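Local coordinates for rhusiopathiae surface protein B (Erysipelothrix rhusiopathiae, PDB 3V10) that probably binds collagen as a cell-wall-anchored surface adhesin, of which this chain is the collagen-binding portion, at residues A[207-218]-A[260-271]; A[231-239]-A[250-261]. All blocks are in the same frame, centred on the assembly; numbering follows the deposited sequence.

Contact 1 (A[207-218]-A[260-271])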
loop_
_atom_site.group_PDB
_atom_site.type_symbol
_atom_site.label_atom_id
_atom_site.label_comp_id
_atom_site.label_asym_id
_atom_site.label_seq_id
_atom_site.Cartn_x
_atom_site.Cartn_y
_atom_site.Cartn_z
ATOM N N GLY A 207 5.338 -12.293 -7.880
ATOM C CA GLY A 207 5.889 -11.512 -6.785
ATOM C C GLY A 207 5.250 -11.682 -5.421
ATOM O O GLY A 207 5.838 -11.304 -4.409
ATOM N N HIS A 208 4.034 -12.212 -5.380
ATOM C CA HIS A 208 3.375 -12.434 -4.104
ATOM C C HIS A 208 2.534 -13.701 -4.142
ATOM O O HIS A 208 2.192 -14.189 -5.215
ATOM C CB HIS A 208 2.523 -11.222 -3.686
ATOM C CG HIS A 208 1.483 -10.815 -4.687
ATOM N ND1 HIS A 208 0.209 -10.443 -4.312
ATOM C CD2 HIS A 208 1.535 -10.677 -6.033
ATOM C CE1 HIS A 208 -0.478 -10.094 -5.386
ATOM N NE2 HIS A 208 0.304 -10.225 -6.443
ATOM N N LYS A 209 2.235 -14.243 -2.967
ATOM C CA LYS A 209 1.447 -15.470 -2.866
ATOM C C LYS A 209 0.397 -15.343 -1.780
ATOM O O LYS A 209 0.551 -14.570 -0.832
ATOM C CB LYS A 209 2.336 -16.671 -2.517
ATOM C CG LYS A 209 3.536 -16.895 -3.407
ATOM C CD LYS A 209 4.091 -18.302 -3.206
ATOM C CE LYS A 209 5.505 -18.425 -3.754
ATOM N NZ LYS A 209 5.617 -17.811 -5.104
ATOM N N LEU A 210 -0.662 -16.134 -1.909
ATOM C CA LEU A 210 -1.737 -16.131 -0.933
ATOM C C LEU A 210 -1.216 -16.612 0.422
ATOM O O LEU A 210 -0.395 -17.533 0.501
ATOM C CB LEU A 210 -2.883 -17.035 -1.419
ATOM C CG LEU A 210 -4.179 -17.037 -0.595
ATOM C CD1 LEU A 210 -5.389 -17.179 -1.521
ATOM C CD2 LEU A 210 -4.135 -18.159 0.430
ATOM N N VAL A 211 -1.686 -15.977 1.488
ATOM C CA VAL A 211 -1.284 -16.363 2.834
ATOM C C VAL A 211 -2.221 -17.472 3.308
ATOM O O VAL A 211 -3.432 -17.271 3.424
ATOM C CB VAL A 211 -1.364 -15.167 3.804
ATOM C CG1 VAL A 211 -1.121 -15.633 5.239
ATOM C CG2 VAL A 211 -0.329 -14.115 3.411
ATOM N N ASP A 212 -1.650 -18.640 3.581
ATOM C CA ASP A 212 -2.416 -19.800 4.021
ATOM C C ASP A 212 -3.386 -19.509 5.162
ATOM O O ASP A 212 -3.003 -18.936 6.185
ATOM C CB ASP A 212 -1.448 -20.915 4.428
ATOM C CG ASP A 212 -2.156 -22.152 4.928
ATOM O OD1 ASP A 212 -3.042 -22.660 4.208
ATOM O OD2 ASP A 212 -1.817 -22.616 6.037
ATOM N N GLY A 213 -4.643 -19.905 4.964
ATOM C CA GLY A 213 -5.682 -19.716 5.965
ATOM C C GLY A 213 -6.227 -18.314 6.176
ATOM O O GLY A 213 -6.917 -18.067 7.168
ATOM N N SER A 214 -5.964 -17.400 5.248
ATOM C CA SER A 214 -6.422 -16.021 5.414
ATOM C C SER A 214 -7.745 -15.689 4.731
ATOM O O SER A 214 -8.197 -14.543 4.780
ATOM C CB SER A 214 -5.357 -15.058 4.893
ATOM O OG SER A 214 -5.240 -15.178 3.487
ATOM N N ILE A 215 -8.363 -16.676 4.094
ATOM C CA ILE A 215 -9.621 -16.433 3.386
ATOM C C ILE A 215 -10.850 -16.434 4.280
ATOM O O ILE A 215 -11.105 -17.402 4.990
ATOM C CB ILE A 215 -9.846 -17.484 2.290
ATOM C CG1 ILE A 215 -8.676 -17.463 1.304
ATOM C CG2 ILE A 215 -11.155 -17.204 1.569
ATOM C CD1 ILE A 215 -8.752 -18.561 0.262
ATOM N N MET A 216 -11.613 -15.347 4.227
ATOM C CA MET A 216 -12.838 -15.226 5.006
ATOM C C MET A 216 -13.906 -14.693 4.054
ATOM O O MET A 216 -13.584 -14.204 2.974
ATOM C CB MET A 216 -12.636 -14.266 6.181
ATOM C CG MET A 216 -11.536 -14.685 7.167
ATOM S SD MET A 216 -11.935 -16.150 8.156
ATOM C CE MET A 216 -10.697 -17.280 7.685
ATOM N N VAL A 217 -15.174 -14.792 4.435
ATOM C CA VAL A 217 -16.241 -14.316 3.557
ATOM C C VAL A 217 -17.348 -13.591 4.309
ATOM O O VAL A 217 -17.810 -14.068 5.336
ATOM C CB VAL A 217 -16.909 -15.492 2.799
ATOM C CG1 VAL A 217 -17.891 -14.961 1.774
ATOM C CG2 VAL A 217 -15.854 -16.363 2.138
ATOM N N ASP A 218 -17.757 -12.433 3.805
ATOM C CA ASP A 218 -18.863 -11.706 4.407
ATOM C C ASP A 218 -20.067 -12.090 3.560
ATOM O O ASP A 218 -20.001 -12.061 2.329
ATOM C CB ASP A 218 -18.640 -10.197 4.348
ATOM C CG ASP A 218 -17.519 -9.743 5.250
ATOM O OD1 ASP A 218 -17.562 -10.074 6.452
ATOM O OD2 ASP A 218 -16.597 -9.055 4.763
ATOM N N THR A 260 -25.002 -10.751 -1.249
ATOM C CA THR A 260 -23.698 -10.170 -1.541
ATOM C C THR A 260 -22.631 -10.965 -0.803
ATOM O O THR A 260 -22.736 -11.190 0.405
ATOM C CB THR A 260 -23.609 -8.703 -1.077
ATOM O OG1 THR A 260 -24.575 -7.915 -1.781
ATOM C CG2 THR A 260 -22.218 -8.140 -1.344
ATOM N N PHE A 261 -21.608 -11.389 -1.535
ATOM C CA PHE A 261 -20.512 -12.152 -0.957
ATOM C C PHE A 261 -19.232 -11.354 -1.097
ATOM O O PHE A 261 -18.831 -10.998 -2.204
ATOM C CB PHE A 261 -20.347 -13.489 -1.679
ATOM C CG PHE A 261 -21.523 -14.407 -1.530
ATOM C CD1 PHE A 261 -21.630 -15.250 -0.431
ATOM C CD2 PHE A 261 -22.531 -14.418 -2.487
ATOM C CE1 PHE A 261 -22.729 -16.098 -0.285
ATOM C CE2 PHE A 261 -23.631 -15.259 -2.351
ATOM C CZ PHE A 261 -23.729 -16.103 -1.247
ATOM N N THR A 262 -18.599 -11.060 0.031
ATOM C CA THR A 262 -17.350 -10.324 0.023
ATOM C C THR A 262 -16.257 -11.278 0.474
ATOM O O THR A 262 -16.119 -11.561 1.663
ATOM C CB THR A 262 -17.396 -9.121 0.980
ATOM O OG1 THR A 262 -18.530 -8.302 0.661
ATOM C CG2 THR A 262 -16.132 -8.286 0.845
ATOM N N VAL A 263 -15.505 -11.796 -0.491
ATOM C CA VAL A 263 -14.413 -12.714 -0.204
ATOM C C VAL A 263 -13.147 -11.903 0.050
ATOM O O VAL A 263 -12.727 -11.114 -0.799
ATOM C CB VAL A 263 -14.158 -13.677 -1.395
ATOM C CG1 VAL A 263 -12.987 -14.597 -1.086
ATOM C CG2 VAL A 263 -15.410 -14.499 -1.682
ATOM N N THR A 264 -12.541 -12.090 1.220
ATOM C CA THR A 264 -11.319 -11.374 1.552
ATOM C C THR A 264 -10.181 -12.358 1.791
ATOM O O THR A 264 -10.403 -13.505 2.173
ATOM C CB THR A 264 -11.498 -10.491 2.811
ATOM O OG1 THR A 264 -11.871 -11.307 3.929
ATOM C CG2 THR A 264 -12.580 -9.444 2.570
ATOM N N TYR A 265 -8.962 -11.909 1.535
ATOM C CA TYR A 265 -7.784 -12.740 1.737
ATOM C C TYR A 265 -6.542 -11.870 1.688
ATOM O O TYR A 265 -6.601 -10.710 1.279
ATOM C CB TYR A 265 -7.682 -13.838 0.665
ATOM C CG TYR A 265 -7.506 -13.340 -0.750
ATOM C CD1 TYR A 265 -8.610 -12.975 -1.525
ATOM C CD2 TYR A 265 -6.237 -13.228 -1.321
ATOM C CE1 TYR A 265 -8.455 -12.513 -2.828
ATOM C CE2 TYR A 265 -6.071 -12.762 -2.629
ATOM C CZ TYR A 265 -7.186 -12.408 -3.374
ATOM O OH TYR A 265 -7.041 -11.946 -4.661
ATOM N N ASP A 266 -5.422 -12.441 2.108
ATOM C CA ASP A 266 -4.160 -11.718 2.113
ATOM C C ASP A 266 -3.139 -12.396 1.220
ATOM O O ASP A 266 -3.215 -13.601 0.967
ATOM C CB ASP A 266 -3.555 -11.667 3.525
ATOM C CG ASP A 266 -4.511 -11.121 4.565
ATOM O OD1 ASP A 266 -5.441 -10.378 4.200
ATOM O OD2 ASP A 266 -4.310 -11.423 5.762
ATOM N N THR A 267 -2.186 -11.614 0.733
ATOM C CA THR A 267 -1.092 -12.171 -0.043
ATOM C C THR A 267 0.165 -11.631 0.623
ATOM O O THR A 267 0.107 -10.656 1.376
ATOM C CB THR A 267 -1.113 -11.759 -1.526
ATOM O OG1 THR A 267 -0.885 -10.352 -1.648
ATOM C CG2 THR A 267 -2.438 -12.148 -2.160
ATOM N N ARG A 268 1.292 -12.274 0.355
ATOM C CA ARG A 268 2.556 -11.881 0.952
ATOM C C ARG A 268 3.597 -11.736 -0.138
ATOM O O ARG A 268 3.797 -12.646 -0.936
ATOM C CB ARG A 268 2.978 -12.945 1.970
ATOM C CG ARG A 268 4.269 -12.673 2.716
ATOM C CD ARG A 268 4.310 -13.536 3.967
ATOM N NE ARG A 268 3.197 -13.192 4.845
ATOM C CZ ARG A 268 2.771 -13.927 5.865
ATOM N NH1 ARG A 268 3.366 -15.077 6.163
ATOM N NH2 ARG A 268 1.735 -13.511 6.581
ATOM N N ALA A 269 4.245 -10.576 -0.176
ATOM C CA ALA A 269 5.273 -10.315 -1.172
ATOM C C ALA A 269 6.525 -11.139 -0.885
ATOM O O ALA A 269 6.921 -11.294 0.270
ATOM C CB ALA A 269 5.619 -8.824 -1.178
ATOM N N PHE A 270 7.131 -11.684 -1.936
ATOM C CA PHE A 270 8.365 -12.444 -1.783
ATOM C C PHE A 270 9.426 -11.845 -2.697
ATOM O O PHE A 270 10.620 -12.089 -2.510
ATOM C CB PHE A 270 8.144 -13.937 -2.064
ATOM C CG PHE A 270 7.703 -14.246 -3.460
ATOM C CD1 PHE A 270 8.603 -14.202 -4.521
ATOM C CD2 PHE A 270 6.385 -14.615 -3.712
ATOM C CE1 PHE A 270 8.195 -14.528 -5.811
ATOM C CE2 PHE A 270 5.972 -14.941 -4.991
ATOM C CZ PHE A 270 6.873 -14.901 -6.044
ATOM N N ASP A 271 8.989 -11.066 -3.687
ATOM C CA ASP A 271 9.914 -10.368 -4.578
ATOM C C ASP A 271 9.849 -8.920 -4.107
ATOM O O ASP A 271 8.941 -8.173 -4.487
ATOM C CB ASP A 271 9.475 -10.439 -6.048
ATOM C CG ASP A 271 10.545 -9.911 -6.997
ATOM O OD1 ASP A 271 11.241 -8.952 -6.613
ATOM O OD2 ASP A 271 10.695 -10.448 -8.116
HETATM O O HOH W 1 -9.711 -12.327 5.119
HETATM O O HOH W 2 -14.802 -11.062 3.986
#

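Contact 2 (A[231-239]-A[250-261])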
loop_
_atom_site.group_PDB
_atom_site.type_symbol
_atom_site.label_atom_id
_atom_site.label_comp_id
_atom_site.label_asym_id
_atom_site.label_seq_id
_atom_site.Cartn_x
_atom_site.Cartn_y
_atom_site.Cartn_z
ATOM N N GLU A 231 -13.978 -22.151 5.264
ATOM C CA GLU A 231 -14.458 -23.489 5.594
ATOM C C GLU A 231 -15.978 -23.545 5.736
ATOM O O GLU A 231 -16.622 -24.478 5.253
ATOM C CB GLU A 231 -13.807 -23.967 6.891
ATOM C CG GLU A 231 -12.313 -24.261 6.787
ATOM C CD GLU A 231 -11.471 -23.050 6.396
ATOM O OE1 GLU A 231 -11.708 -21.941 6.924
ATOM O OE2 GLU A 231 -10.553 -23.217 5.564
ATOM N N ALA A 232 -16.546 -22.552 6.410
ATOM C CA ALA A 232 -17.986 -22.491 6.605
ATOM C C ALA A 232 -18.658 -22.229 5.263
ATOM O O ALA A 232 -19.704 -22.806 4.950
ATOM C CB ALA A 232 -18.331 -21.383 7.594
ATOM N N PHE A 233 -18.045 -21.352 4.474
ATOM C CA PHE A 233 -18.565 -21.011 3.156
ATOM C C PHE A 233 -18.678 -22.280 2.320
ATOM O O PHE A 233 -19.690 -22.510 1.652
ATOM C CB PHE A 233 -17.628 -20.026 2.456
ATOM C CG PHE A 233 -18.086 -19.631 1.081
ATOM C CD1 PHE A 233 -19.006 -18.602 0.909
ATOM C CD2 PHE A 233 -17.606 -20.297 -0.044
ATOM C CE1 PHE A 233 -19.442 -18.238 -0.367
ATOM C CE2 PHE A 233 -18.037 -19.942 -1.324
ATOM C CZ PHE A 233 -18.957 -18.908 -1.480
ATOM N N ASN A 234 -17.631 -23.100 2.361
ATOM C CA ASN A 234 -17.599 -24.346 1.604
ATOM C C ASN A 234 -18.667 -25.347 2.029
ATOM O O ASN A 234 -19.000 -26.258 1.271
ATOM C CB ASN A 234 -16.223 -25.011 1.714
ATOM C CG ASN A 234 -15.140 -24.229 1.000
ATOM O OD1 ASN A 234 -15.424 -23.410 0.131
ATOM N ND2 ASN A 234 -13.888 -24.489 1.357
ATOM N N LYS A 235 -19.197 -25.183 3.236
ATOM C CA LYS A 235 -20.221 -26.099 3.733
ATOM C C LYS A 235 -21.648 -25.602 3.536
ATOM O O LYS A 235 -22.590 -26.400 3.559
ATOM C CB LYS A 235 -20.005 -26.379 5.225
ATOM C CG LYS A 235 -18.658 -26.994 5.574
ATOM C CD LYS A 235 -18.604 -27.419 7.043
ATOM C CE LYS A 235 -18.803 -26.243 7.995
ATOM N NZ LYS A 235 -17.703 -25.248 7.891
ATOM N N GLU A 236 -21.818 -24.300 3.329
ATOM C CA GLU A 236 -23.158 -23.738 3.185
ATOM C C GLU A 236 -23.501 -22.983 1.904
ATOM O O GLU A 236 -24.607 -23.129 1.380
ATOM C CB GLU A 236 -23.453 -22.798 4.358
ATOM C CG GLU A 236 -23.427 -23.431 5.735
ATOM C CD GLU A 236 -23.735 -22.422 6.827
ATOM O OE1 GLU A 236 -22.977 -21.436 6.966
ATOM O OE2 GLU A 236 -24.740 -22.612 7.544
ATOM N N TYR A 237 -22.571 -22.179 1.397
ATOM C CA TYR A 237 -22.868 -21.361 0.223
ATOM C C TYR A 237 -22.221 -21.686 -1.114
ATOM O O TYR A 237 -22.729 -21.287 -2.157
ATOM C CB TYR A 237 -22.596 -19.895 0.556
ATOM C CG TYR A 237 -23.327 -19.417 1.784
ATOM C CD1 TYR A 237 -22.824 -19.660 3.065
ATOM C CD2 TYR A 237 -24.546 -18.752 1.671
ATOM C CE1 TYR A 237 -23.524 -19.253 4.201
ATOM C CE2 TYR A 237 -25.252 -18.341 2.801
ATOM C CZ TYR A 237 -24.738 -18.595 4.059
ATOM O OH TYR A 237 -25.443 -18.195 5.168
ATOM N N GLY A 238 -21.102 -22.392 -1.103
ATOM C CA GLY A 238 -20.465 -22.703 -2.364
ATOM C C GLY A 238 -19.135 -23.392 -2.193
ATOM O O GLY A 238 -18.941 -24.144 -1.242
ATOM N N THR A 239 -18.216 -23.128 -3.116
ATOM C CA THR A 239 -16.903 -23.748 -3.066
ATOM C C THR A 239 -15.799 -22.756 -3.399
ATOM O O THR A 239 -15.877 -22.023 -4.386
ATOM C CB THR A 239 -16.793 -24.925 -4.066
ATOM O OG1 THR A 239 -17.877 -25.844 -3.860
ATOM C CG2 THR A 239 -15.469 -25.668 -3.875
ATOM N N MET A 250 -16.900 -20.429 -6.480
ATOM C CA MET A 250 -18.060 -20.917 -7.208
ATOM C C MET A 250 -19.280 -20.825 -6.301
ATOM O O MET A 250 -19.262 -21.309 -5.164
ATOM C CB MET A 250 -17.825 -22.364 -7.672
ATOM C CG MET A 250 -16.772 -22.480 -8.771
ATOM S SD MET A 250 -16.271 -24.188 -9.176
ATOM C CE MET A 250 -14.799 -24.308 -8.194
ATOM N N ILE A 251 -20.331 -20.178 -6.792
ATOM C CA ILE A 251 -21.556 -20.016 -6.013
ATOM C C ILE A 251 -22.782 -20.473 -6.799
ATOM O O ILE A 251 -23.116 -19.900 -7.837
ATOM C CB ILE A 251 -21.765 -18.543 -5.604
ATOM C CG1 ILE A 251 -20.512 -18.011 -4.905
ATOM C CG2 ILE A 251 -22.971 -18.431 -4.672
ATOM C CD1 ILE A 251 -20.561 -16.527 -4.606
ATOM N N PRO A 252 -23.464 -21.523 -6.319
ATOM C CA PRO A 252 -24.659 -22.027 -7.008
ATOM C C PRO A 252 -25.739 -20.951 -7.114
ATOM O O PRO A 252 -25.875 -20.114 -6.229
ATOM C CB PRO A 252 -25.105 -23.185 -6.119
ATOM C CG PRO A 252 -23.820 -23.679 -5.534
ATOM C CD PRO A 252 -23.099 -22.397 -5.189
ATOM N N LYS A 253 -26.506 -20.989 -8.197
ATOM C CA LYS A 253 -27.572 -20.023 -8.444
ATOM C C LYS A 253 -28.468 -19.678 -7.232
ATOM O O LYS A 253 -28.671 -18.496 -6.945
ATOM C CB LYS A 253 -28.432 -20.519 -9.615
ATOM C CG LYS A 253 -29.602 -19.624 -9.956
ATOM C CD LYS A 253 -30.454 -20.243 -11.054
ATOM C CE LYS A 253 -31.659 -19.377 -11.403
ATOM N NZ LYS A 253 -32.541 -20.054 -12.409
ATOM N N GLU A 254 -28.986 -20.690 -6.525
ATOM C CA GLU A 254 -29.867 -20.461 -5.356
ATOM C C GLU A 254 -29.170 -19.780 -4.180
ATOM O O GLU A 254 -29.808 -19.095 -3.387
ATOM C CB GLU A 254 -30.521 -21.770 -4.814
ATOM C CG GLU A 254 -30.493 -23.046 -5.688
ATOM C CD GLU A 254 -31.255 -22.906 -7.000
ATOM O OE1 GLU A 254 -32.025 -21.933 -7.130
ATOM O OE2 GLU A 254 -31.088 -23.749 -7.914
ATOM N N LYS A 255 -27.868 -20.001 -4.043
ATOM C CA LYS A 255 -27.107 -19.399 -2.954
ATOM C C LYS A 255 -26.659 -17.975 -3.269
ATOM O O LYS A 255 -26.520 -17.141 -2.378
ATOM C CB LYS A 255 -25.890 -20.273 -2.616
ATOM C CG LYS A 255 -26.258 -21.614 -1.994
ATOM C CD LYS A 255 -27.106 -21.445 -0.726
ATOM C CE LYS A 255 -27.355 -22.781 -0.036
ATOM N NZ LYS A 255 -28.007 -23.756 -0.951
ATOM N N ALA A 256 -26.446 -17.697 -4.548
ATOM C CA ALA A 256 -26.010 -16.377 -4.986
ATOM C C ALA A 256 -27.171 -15.396 -5.019
ATOM O O ALA A 256 -26.985 -14.195 -4.826
ATOM C CB ALA A 256 -25.369 -16.474 -6.371
ATOM N N ALA A 257 -28.370 -15.919 -5.241
ATOM C CA ALA A 257 -29.578 -15.097 -5.318
ATOM C C ALA A 257 -29.733 -14.063 -4.207
ATOM O O ALA A 257 -29.724 -14.393 -3.016
ATOM C CB ALA A 257 -30.812 -15.994 -5.351
ATOM N N LYS A 258 -29.880 -12.808 -4.623
ATOM C CA LYS A 258 -30.081 -11.678 -3.724
ATOM C C LYS A 258 -29.128 -11.628 -2.529
ATOM O O LYS A 258 -29.478 -11.118 -1.464
ATOM C CB LYS A 258 -31.535 -11.692 -3.242
ATOM C CG LYS A 258 -32.529 -11.786 -4.394
ATOM C CD LYS A 258 -33.966 -11.940 -3.917
ATOM C CE LYS A 258 -34.914 -12.048 -5.106
ATOM N NZ LYS A 258 -36.339 -12.195 -4.690
ATOM N N THR A 259 -27.914 -12.131 -2.718
ATOM C CA THR A 259 -26.939 -12.153 -1.637
ATOM C C THR A 259 -25.589 -11.606 -2.082
ATOM O O THR A 259 -25.100 -11.945 -3.160
ATOM C CB THR A 259 -26.749 -13.591 -1.110
ATOM O OG1 THR A 259 -28.002 -14.091 -0.625
ATOM C CG2 THR A 259 -25.730 -13.621 0.020
ATOM N N THR A 260 -25.002 -10.751 -1.249
ATOM C CA THR A 260 -23.698 -10.170 -1.541
ATOM C C THR A 260 -22.631 -10.965 -0.803
ATOM O O THR A 260 -22.736 -11.190 0.405
ATOM C CB THR A 260 -23.609 -8.703 -1.077
ATOM O OG1 THR A 260 -24.575 -7.915 -1.781
ATOM C CG2 THR A 260 -22.218 -8.140 -1.344
ATOM N N PHE A 261 -21.608 -11.389 -1.535
ATOM C CA PHE A 261 -20.512 -12.152 -0.957
ATOM C C PHE A 261 -19.232 -11.354 -1.097
ATOM O O PHE A 261 -18.831 -10.998 -2.204
ATOM C CB PHE A 261 -20.347 -13.489 -1.679
ATOM C CG PHE A 261 -21.523 -14.407 -1.530
ATOM C CD1 PHE A 261 -21.630 -15.250 -0.431
ATOM C CD2 PHE A 261 -22.531 -14.418 -2.487
ATOM C CE1 PHE A 261 -22.729 -16.098 -0.285
ATOM C CE2 PHE A 261 -23.631 -15.259 -2.351
ATOM C CZ PHE A 261 -23.729 -16.103 -1.247
#

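Contact 1 (A[207-218]-A[260-271])
Gly207 lies over one face of the Phe270 ring and makes a CH-pi contact, with CA 3.9 Å from the ring centroid. Thr267 OG1 lies at the edge of the His208 ring, in the ring plane, next to ND1. The Arg268 guanidinium carries Val211 CG2 on one face, 3.5 Å above its plane. These groups lie on and beside an antiparallel pair, strand 208-221 with strand 260-269, in the five-stranded sheet of the collagen-binding domain, a DEv-IgG fold. Strand 180-187 pairs with the other edge of strand 260-269. The backbones exchange paired bonds at Lys209/Arg268, Met216/Thr264 and Asp218/Thr262, and Val211 N bonds to Asp266 O. Between the two runs a type II turn, Val211 to Ser214, interrupts the pairing. With chi1 at 68°, between its own backbone N and carbonyl carbon, Ser214 OG reaches both Asp266 N, accepting at 3.1 Å, and Val211 O, donating on an in-plane lone pair. Leu210, Ile215, Tyr265 and Val263 pack on the buried side. On the other side a water links Thr264 OG1 to Thr262 O, and Arg268 NE forms a salt bridge with Asp180. The His208 ring is fixed at two points, since NE2 bonds to Lys278 O. Thr267 OG1 is also bonded to Trp183 NE1, and it meets His208 ND1 at 2.9 Å in a nearly straight hydrogen bond.

Contact 2 (A[231-239]-A[250-261])
Phe233 holds CG anti to its backbone N (chi1 179°), which carries the ring off helix 230-236 to Phe261 and Ile251. Phe261 has CG beside its backbone N instead (chi1 -64°), and its ring reaches both Phe233 and Tyr237. The three rings form an aromatic cluster between helix 230-236, strand 260-269 of the five-stranded sheet and strand 246-251 of the other sheet. Phe233 CE1 lies 3.7 Å from Phe261 CD1, with the ring planes nearly perpendicular. Ile251 CG1 also comes to the edge of the Phe233 ring, 3.9 Å from CZ. Tyr237 CD2 comes to the edge of the Phe261 ring, 3.8 Å from CE1, with the ring planes at 67°. Tyr237 OH turns to a different partner, Lys226 NZ, on the outer strand 224-229. Thr259 CG2 sits over one face of the Phe261 ring.

Gly238 is the first residue to leave the helical conformation, and it is extended. Thr239 and Met250 then form an antiparallel hydrogen-bonded pair, part of the hairpin with strand 246-251. Thr239 N donates to Met250 O in the carbonyl plane, and Met250 N returns a bond of 2.8 Å to Thr239 O. Gly238 CA makes a CA-H...O contact with Met250 O at 3.4 Å. Pro252 occupies the N-cap position of helix 253-256, and its CD lies 3.2 Å from Tyr237 O. Lys255 CB also leans on that oxygen. Cohesion thus rests mainly on ring and aliphatic packing, and Tyr237 O, buried against carbon with no polar partner in the model, probably carries a small polar cost.

In the fold
Both contacts belong to the collagen-binding domain and share Thr260 and Phe261. Contact 2 is nested in the chain loop that contact 1 closes. Their centres are about 18 Å apart, and they touch where Val217 CG1 packs on Phe233 CD1. Contact 1 joins neighbouring strands of one sheet. It is held by many backbone bonds, with a buried face and a polar, watered one. Contact 2 lies farther from the centre of the chain, about 30 Å against 15 Å from contact centre to chain centre. It brings a helix, a hairpin and the start of strand 260-269 together, mainly through aromatic side chains. Both are partly buried, but contact 1 stays within one sheet while contact 2 spans two.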